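Local atomic coordinates of transcriptional regulator (NtrC family) (Aquifex aeolicus, PDB entry 3DZD), a protein that probably activates sigma54-dependent transcription by coupling a regulatory receiver domain to an AAA+ ATPase domain, and is captured here in the inactive state. Residues Ile76-His81 / Leu99-Ser104; Leu226-Val231 / Ile264-Ala269; Lys241-Leu246 / Glu285-Arg290. One frame throughout, in Å; residues are numbered along the deposited sequence.

Contact 1: residues Ile76-His81 / Leu99-Ser104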
# COMPACT_ATOMS: atom_id res chain seq x y z
N ILE A 76 17.06 19.76 -2.08
CA ILE A 76 18.09 19.67 -3.09
C ILE A 76 19.09 20.78 -2.82
O ILE A 76 18.72 21.96 -2.75
CB ILE A 76 17.51 19.89 -4.49
CG1 ILE A 76 16.37 18.90 -4.75
CG2 ILE A 76 18.61 19.77 -5.53
CD1 ILE A 76 15.40 19.36 -5.83
N VAL A 77 20.36 20.43 -2.64
CA VAL A 77 21.36 21.47 -2.42
C VAL A 77 22.05 21.87 -3.72
O VAL A 77 22.19 21.07 -4.64
CB VAL A 77 22.39 21.08 -1.33
CG1 VAL A 77 21.72 21.08 0.04
CG2 VAL A 77 23.01 19.73 -1.62
N ILE A 78 22.45 23.13 -3.79
CA ILE A 78 23.23 23.62 -4.91
C ILE A 78 24.63 23.90 -4.41
O ILE A 78 24.81 24.68 -3.47
CB ILE A 78 22.64 24.91 -5.49
CG1 ILE A 78 21.32 24.61 -6.20
CG2 ILE A 78 23.60 25.55 -6.45
CD1 ILE A 78 20.64 25.84 -6.76
N THR A 79 25.63 23.26 -5.02
CA THR A 79 27.01 23.46 -4.61
C THR A 79 27.89 24.01 -5.72
O THR A 79 27.70 23.70 -6.90
CB THR A 79 27.64 22.17 -4.07
OG1 THR A 79 28.88 22.49 -3.42
CG2 THR A 79 27.90 21.19 -5.20
N GLY A 80 28.87 24.82 -5.34
CA GLY A 80 29.81 25.40 -6.28
C GLY A 80 30.54 24.34 -7.07
O GLY A 80 30.55 23.16 -6.70
N HIS A 81 31.17 24.75 -8.16
CA HIS A 81 31.87 23.81 -9.02
C HIS A 81 33.06 23.20 -8.30
O HIS A 81 33.82 23.89 -7.63
CB HIS A 81 32.32 24.50 -10.31
CG HIS A 81 32.73 23.54 -11.38
ND1 HIS A 81 31.83 22.74 -12.05
CD2 HIS A 81 33.95 23.25 -11.90
CE1 HIS A 81 32.47 22.00 -12.94
NE2 HIS A 81 33.76 22.29 -12.87
N LEU A 99 22.99 19.44 -6.86
CA LEU A 99 23.36 19.87 -8.19
C LEU A 99 24.66 20.67 -8.14
O LEU A 99 24.81 21.57 -7.32
CB LEU A 99 22.25 20.76 -8.78
CG LEU A 99 20.93 20.10 -9.16
CD1 LEU A 99 19.83 21.15 -9.22
CD2 LEU A 99 21.05 19.37 -10.49
N GLU A 100 25.61 20.32 -9.00
CA GLU A 100 26.85 21.07 -9.11
C GLU A 100 26.74 22.16 -10.16
O GLU A 100 26.42 21.88 -11.32
CB GLU A 100 28.02 20.15 -9.45
CG GLU A 100 29.33 20.88 -9.76
CD GLU A 100 30.48 19.93 -10.04
OE1 GLU A 100 30.24 18.73 -10.29
OE2 GLU A 100 31.64 20.39 -10.01
N LYS A 101 26.98 23.40 -9.77
CA LYS A 101 27.11 24.48 -10.73
C LYS A 101 28.35 24.21 -11.58
O LYS A 101 29.36 23.75 -11.07
CB LYS A 101 27.25 25.83 -10.02
CG LYS A 101 25.98 26.30 -9.35
CD LYS A 101 26.01 27.80 -9.11
CE LYS A 101 26.61 28.16 -7.76
NZ LYS A 101 25.58 28.19 -6.68
N PRO A 102 28.25 24.44 -12.90
CA PRO A 102 27.02 24.88 -13.54
C PRO A 102 26.19 23.66 -13.95
O PRO A 102 26.73 22.56 -14.10
CB PRO A 102 27.51 25.60 -14.80
CG PRO A 102 29.03 25.37 -14.85
CD PRO A 102 29.33 24.28 -13.88
N PHE A 103 24.89 23.86 -14.12
CA PHE A 103 24.02 22.80 -14.57
C PHE A 103 22.97 23.35 -15.52
O PHE A 103 22.59 24.52 -15.44
CB PHE A 103 23.36 22.11 -13.37
CG PHE A 103 22.64 23.06 -12.46
CD1 PHE A 103 21.37 23.51 -12.78
CD2 PHE A 103 23.23 23.49 -11.29
CE1 PHE A 103 20.70 24.39 -11.94
CE2 PHE A 103 22.57 24.36 -10.44
CZ PHE A 103 21.31 24.82 -10.77
N SER A 104 22.50 22.50 -16.43
CA SER A 104 21.56 22.93 -17.45
C SER A 104 20.12 22.98 -16.92
O SER A 104 19.83 22.49 -15.82
CB SER A 104 21.63 21.98 -18.64
OG SER A 104 21.47 20.63 -18.21

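Contact 2: residues Leu226-Val231 / Ile264-Ala269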
# COMPACT_ATOMS: atom_id res chain seq x y z
N LEU A 226 6.92 -13.67 2.22
CA LEU A 226 5.90 -14.39 1.48
C LEU A 226 5.21 -15.36 2.43
O LEU A 226 5.87 -16.23 2.99
CB LEU A 226 6.56 -15.16 0.33
CG LEU A 226 5.63 -15.93 -0.61
CD1 LEU A 226 4.89 -14.96 -1.51
CD2 LEU A 226 6.43 -16.93 -1.42
N PHE A 227 3.91 -15.19 2.62
CA PHE A 227 3.10 -16.06 3.48
C PHE A 227 2.30 -17.05 2.63
O PHE A 227 1.40 -16.65 1.87
CB PHE A 227 2.15 -15.24 4.36
CG PHE A 227 1.20 -16.08 5.21
CD1 PHE A 227 1.67 -17.03 6.09
CD2 PHE A 227 -0.18 -15.87 5.14
CE1 PHE A 227 0.80 -17.78 6.86
CE2 PHE A 227 -1.05 -16.61 5.91
CZ PHE A 227 -0.56 -17.57 6.78
N LEU A 228 2.63 -18.33 2.74
CA LEU A 228 1.93 -19.38 2.02
C LEU A 228 0.87 -20.02 2.91
O LEU A 228 1.19 -20.89 3.73
CB LEU A 228 2.92 -20.44 1.57
CG LEU A 228 4.04 -19.96 0.65
CD1 LEU A 228 5.07 -21.04 0.45
CD2 LEU A 228 3.47 -19.48 -0.70
N ASP A 229 -0.38 -19.59 2.76
CA ASP A 229 -1.47 -20.16 3.54
C ASP A 229 -1.84 -21.55 3.02
O ASP A 229 -1.98 -21.76 1.82
CB ASP A 229 -2.69 -19.23 3.54
CG ASP A 229 -3.53 -19.38 4.81
OD1 ASP A 229 -3.39 -20.40 5.52
OD2 ASP A 229 -4.34 -18.46 5.10
N GLU A 230 -2.01 -22.48 3.95
CA GLU A 230 -2.22 -23.90 3.66
C GLU A 230 -1.32 -24.46 2.58
O GLU A 230 -1.79 -25.00 1.57
CB GLU A 230 -3.69 -24.23 3.37
CG GLU A 230 -3.96 -25.73 3.45
CD GLU A 230 -3.23 -26.39 4.61
OE1 GLU A 230 -2.49 -27.39 4.41
OE2 GLU A 230 -3.39 -25.89 5.74
N VAL A 231 -0.02 -24.36 2.81
CA VAL A 231 0.97 -24.86 1.88
C VAL A 231 0.74 -26.34 1.57
O VAL A 231 1.16 -26.82 0.52
CB VAL A 231 2.42 -24.65 2.42
CG1 VAL A 231 2.66 -25.47 3.69
CG2 VAL A 231 3.45 -24.99 1.34
N ILE A 264 13.36 -13.46 -0.23
CA ILE A 264 12.14 -13.53 0.54
C ILE A 264 12.34 -14.31 1.82
O ILE A 264 13.10 -15.27 1.86
CB ILE A 264 11.02 -14.22 -0.25
CG1 ILE A 264 11.52 -15.55 -0.81
CG2 ILE A 264 10.53 -13.33 -1.38
CD1 ILE A 264 10.76 -16.02 -2.02
N ARG A 265 11.67 -13.87 2.87
CA ARG A 265 11.52 -14.67 4.08
C ARG A 265 10.21 -15.42 3.93
O ARG A 265 9.15 -14.81 3.74
CB ARG A 265 11.51 -13.78 5.31
CG ARG A 265 11.96 -14.46 6.57
CD ARG A 265 10.81 -15.21 7.25
NE ARG A 265 11.30 -15.89 8.45
CZ ARG A 265 11.56 -15.27 9.59
NH1 ARG A 265 11.37 -13.96 9.69
NH2 ARG A 265 12.02 -15.96 10.63
N VAL A 266 10.27 -16.74 4.00
CA VAL A 266 9.11 -17.57 3.77
C VAL A 266 8.42 -17.98 5.06
O VAL A 266 9.04 -18.58 5.94
CB VAL A 266 9.49 -18.85 3.01
CG1 VAL A 266 8.27 -19.73 2.81
CG2 VAL A 266 10.13 -18.48 1.68
N ILE A 267 7.14 -17.63 5.16
CA ILE A 267 6.33 -18.10 6.28
C ILE A 267 5.19 -18.94 5.73
O ILE A 267 4.51 -18.53 4.78
CB ILE A 267 5.75 -16.94 7.12
CG1 ILE A 267 6.89 -16.04 7.64
CG2 ILE A 267 4.92 -17.49 8.27
CD1 ILE A 267 6.42 -14.90 8.52
N SER A 268 4.99 -20.11 6.32
CA SER A 268 3.98 -21.04 5.85
C SER A 268 3.03 -21.39 6.96
O SER A 268 3.37 -21.28 8.13
CB SER A 268 4.65 -22.32 5.36
OG SER A 268 5.53 -22.03 4.31
N ALA A 269 1.85 -21.84 6.58
CA ALA A 269 0.83 -22.19 7.55
C ALA A 269 0.11 -23.44 7.07
O ALA A 269 -0.06 -23.62 5.87
CB ALA A 269 -0.15 -21.06 7.71

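Contact 3: residues Lys241-Leu246 / Glu285-Arg290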
# COMPACT_ATOMS: atom_id res chain seq x y z
N LYS A 241 8.78 -27.23 -7.69
CA LYS A 241 9.23 -25.94 -8.20
C LYS A 241 9.59 -24.97 -7.08
O LYS A 241 10.64 -24.33 -7.12
CB LYS A 241 8.15 -25.33 -9.10
CG LYS A 241 7.94 -26.10 -10.40
CD LYS A 241 6.85 -25.47 -11.25
CE LYS A 241 7.16 -24.01 -11.55
NZ LYS A 241 8.52 -23.85 -12.13
N LEU A 242 8.71 -24.87 -6.09
CA LEU A 242 8.94 -24.02 -4.93
C LEU A 242 10.25 -24.43 -4.24
O LEU A 242 11.04 -23.58 -3.84
CB LEU A 242 7.77 -24.15 -3.95
CG LEU A 242 7.80 -23.34 -2.65
CD1 LEU A 242 7.89 -21.85 -2.95
CD2 LEU A 242 6.56 -23.63 -1.79
N LEU A 243 10.47 -25.73 -4.13
CA LEU A 243 11.68 -26.25 -3.52
C LEU A 243 12.91 -25.70 -4.25
O LEU A 243 13.84 -25.18 -3.63
CB LEU A 243 11.68 -27.78 -3.56
CG LEU A 243 12.96 -28.40 -3.00
CD1 LEU A 243 13.11 -28.08 -1.51
CD2 LEU A 243 12.98 -29.89 -3.24
N ARG A 244 12.90 -25.82 -5.57
CA ARG A 244 14.02 -25.38 -6.39
C ARG A 244 14.31 -23.89 -6.22
O ARG A 244 15.46 -23.46 -6.33
CB ARG A 244 13.78 -25.72 -7.86
CG ARG A 244 14.94 -25.36 -8.77
CD ARG A 244 14.94 -26.22 -10.02
NE ARG A 244 16.07 -25.92 -10.89
CZ ARG A 244 17.34 -26.15 -10.58
NH1 ARG A 244 17.65 -26.67 -9.40
NH2 ARG A 244 18.30 -25.84 -11.44
N VAL A 245 13.27 -23.12 -5.93
CA VAL A 245 13.42 -21.69 -5.64
C VAL A 245 14.09 -21.47 -4.29
O VAL A 245 15.01 -20.66 -4.16
CB VAL A 245 12.06 -20.96 -5.69
CG1 VAL A 245 12.16 -19.60 -5.02
CG2 VAL A 245 11.59 -20.81 -7.14
N LEU A 246 13.65 -22.21 -3.27
CA LEU A 246 14.27 -22.12 -1.96
C LEU A 246 15.75 -22.48 -2.05
O LEU A 246 16.57 -21.90 -1.34
CB LEU A 246 13.57 -23.05 -0.97
CG LEU A 246 12.09 -22.79 -0.75
CD1 LEU A 246 11.57 -23.64 0.39
CD2 LEU A 246 11.86 -21.32 -0.46
N GLU A 285 9.36 -34.26 1.42
CA GLU A 285 10.03 -34.32 2.71
C GLU A 285 11.10 -33.24 2.83
O GLU A 285 11.25 -32.61 3.88
CB GLU A 285 10.65 -35.71 2.90
CG GLU A 285 11.25 -35.96 4.27
CD GLU A 285 12.00 -37.28 4.32
OE1 GLU A 285 11.98 -38.03 3.32
OE2 GLU A 285 12.62 -37.57 5.37
N ASP A 286 11.84 -33.02 1.75
CA ASP A 286 12.94 -32.06 1.76
C ASP A 286 12.40 -30.64 1.84
O ASP A 286 13.02 -29.78 2.45
CB ASP A 286 13.84 -32.24 0.53
CG ASP A 286 13.06 -32.26 -0.79
OD1 ASP A 286 11.83 -32.05 -0.79
OD2 ASP A 286 13.69 -32.50 -1.84
N LEU A 287 11.24 -30.42 1.24
CA LEU A 287 10.59 -29.12 1.24
C LEU A 287 10.07 -28.81 2.63
O LEU A 287 10.09 -27.66 3.08
CB LEU A 287 9.44 -29.10 0.24
CG LEU A 287 8.47 -27.92 0.36
CD1 LEU A 287 9.14 -26.65 -0.08
CD2 LEU A 287 7.21 -28.17 -0.45
N TYR A 288 9.56 -29.84 3.30
CA TYR A 288 9.01 -29.68 4.63
C TYR A 288 10.08 -29.16 5.57
O TYR A 288 9.90 -28.14 6.24
CB TYR A 288 8.46 -31.00 5.16
CG TYR A 288 8.17 -30.98 6.64
CD1 TYR A 288 7.05 -30.35 7.14
CD2 TYR A 288 9.04 -31.58 7.54
CE1 TYR A 288 6.78 -30.33 8.50
CE2 TYR A 288 8.78 -31.57 8.90
CZ TYR A 288 7.66 -30.94 9.37
OH TYR A 288 7.40 -30.91 10.73
N TYR A 289 11.21 -29.85 5.61
CA TYR A 289 12.31 -29.43 6.48
C TYR A 289 12.87 -28.06 6.10
O TYR A 289 13.32 -27.32 6.96
CB TYR A 289 13.40 -30.51 6.56
CG TYR A 289 12.90 -31.74 7.30
CD1 TYR A 289 12.58 -31.67 8.65
CD2 TYR A 289 12.70 -32.95 6.64
CE1 TYR A 289 12.10 -32.77 9.33
CE2 TYR A 289 12.23 -34.06 7.32
CZ TYR A 289 11.93 -33.97 8.67
OH TYR A 289 11.46 -35.07 9.36
N ARG A 290 12.80 -27.71 4.81
CA ARG A 290 13.19 -26.38 4.37
C ARG A 290 12.29 -25.31 4.98
O ARG A 290 12.77 -24.25 5.37
CB ARG A 290 13.13 -26.28 2.85
CG ARG A 290 14.29 -26.93 2.13
CD ARG A 290 15.28 -25.90 1.63
NE ARG A 290 16.48 -26.53 1.10
CZ ARG A 290 17.59 -25.86 0.81
NH1 ARG A 290 17.64 -24.55 1.00
NH2 ARG A 290 18.65 -26.51 0.34

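Contact 1: residues Ile76-His81 / Leu99-Ser104
Thr-79 is gripped through both its backbone polar atoms: its N donates to Leu-99 O (3.0 Å), and its O accepts from Lys-101 N. One step earlier, Leu-99 N reaches Val-77 O, completing the run of bonds that zips two parallel strands together. Past the strand ends His-81 continues the link with its side chain. ND1 sends a hydrogen bond of 2.8 Å to Lys-101 O, using a lone pair in the carbonyl plane, with the oxygen itself nearly in the plane of the ring. Glu-100 OE2 lies over one face of the same ring, 3.1 Å above its plane and toward the rim; that oxygen instead accepts a hydrogen bond from the backbone N of Gly-82.

Ile-78 meets Lys-101 and Phe-103. Its CG2 stands anti to the backbone N (chi1 of -70° places CG1 beside that N) and lies 3.8 Å from Lys-101 CG, while CD1 comes to 4.2 Å from Phe-103 CZ. The lysine chain crosses the isoleucine at about a right angle and bends at its last two torsions, which carries NZ to a salt bridge with Asp-51. With the cis peptide bond before Pro-102, this matches the receiver-domain pattern of a lysine beside the aspartate that is probably phosphorylated, and Thr-79, whose OG1 bonds to Ser-83 O, stands where the switch threonine is expected.

Helix 85-93 joins the two strands in a beta-alpha-beta crossover. Strand 74-79 is bonded on its other flank to strand 47-51, strand 97-100 ends the sheet within this chain, and helix 105-119 packs on Ile-76, Leu-99 and Phe-103.

Contact 2: residues Leu226-Val231 / Ile264-Ala269
Phe-227 leans from its own strand over the next one, toward Ile-267 and Ala-269, and its side chain can be followed outward atom by atom. CB starts 4.1 Å from Ile-267 O. With CG anti to the backbone N (chi1 176°), the ring swings over the neighbouring strand: CD1 comes within 3.5 Å of that same oxygen and 3.9 Å of Ile-267 CG2. Farther out, CE1 and CZ both rest on the methyl of Ala-269, at 3.5 Å and 3.6 Å from its CB. The backbone N of Asp-229 lies above the centre of one ring face. An alanine here would remove the ring and is likely to leave a gap beside the methyl groups of Ile-267 and Ala-269.

On the sheet face carrying Leu-228, Val-266 and Ser-268, the packing is more spaced, with Leu-228 CD1 4.2 Å from Val-266 CG1. Between the two layers of side chains, the backbone bonds of the parallel strands alternate from one to the other: Leu-226 N to Arg-265 O, Ile-267 N to Leu-226 O, Leu-228 N to Ile-267 O and Ala-269 N to Leu-228 O. The pairing outlasts the first strand, since Val-231 N turns back to bond Ala-269 O at 3.1 Å.

Asp-229 at the end of a hydrophobic strand and Glu-230 just after it follow the pattern of a Walker B motif, and the side chain of Asp-229 lies about 4 Å from the bound ADP. Glu-230 is tied to Thr-270 OG1 at the end of the second strand and to Asn-271 N just past it, consistent with the sensor 1 region there.

Strand 182-186 flanks strand 225-229 on its other side. Helix 165-176 covers the face of Phe-227 and Ile-267, whereas Leu-291 of helix 285-291 touches Val-231, Val-266 and Ser-268.

Contact 3: residues Lys241-Leu246 / Glu285-Arg290
Leu-243 and Leu-287 bring their CA atoms to 5.7 Å where the two helical segments cross at 48°, their axes 9.9 Å apart at closest approach. At so open an angle the contact is confined to a few side chains about the crossing point, and two leucines of the first helix carry most of it.

Leu-243 divides its two methyls between two kinds of neighbour. With CG anti to the backbone N (chi1 177°), CD1 is laid against the backbone of the other helix, 3.9 Å from Leu-287 CA, and also meets Arg-290 CG at 4.0 Å, the two side chains crossing at about a right angle. CD2 is turned toward the carboxylate of Asp-286, though the approach to OD2 is tight enough to be doubtful in detail; that acid has its charged partner in Arg-284, with which it forms a salt bridge, while OD1 accepts a weak hydrogen bond from Leu-287 N.

Leu-246 works from the next turn. Its CD1 touches both Leu-287 CD1 and Arg-290 CB, each 3.9 Å away. Leucine meets leucine crosswise, but the arginine slides past in the opposite direction, lending the aliphatic root of its chain to the apolar patch. Leu-242 CD2 adds a looser touch of 4.3 Å on Leu-287 CD1, so Leu-287 is approached by three leucines of one helix. What results is apolar at its centre and charged at its margin, where Asp-286 and Arg-290 lie.

Both helices belong to the AAA+ domain. Leu-287 also reaches Gln-239 and Arg-290 touches Glu-247, so helix 236-248 is met along much of its length; on other sides, helix 195-200 packs against Lys-241 and Val-245, and helix 274-279 against Tyr-288.

In the fold
Contact 1 stands apart in the receiver domain, its centre about 48 Å from that of contact 2, whereas contacts 2 and 3 belong to one ATPase domain and touch. There Leu-228 CD1 packs on Leu-242 CD2 and Val-266 CG2 on Leu-246 CD2, laying helix 236-248 over one face of the sheet in contact 2. Contacts 1 and 2 are both parallel strand pairs sewn by backbone bonds, yet contact 2 is buried between layers and largely apolar, while contact 1 runs out to polar groups at a sheet edge. Contact 3, partly buried, relies mainly on apolar packing between its segments, with charged groups along its margin.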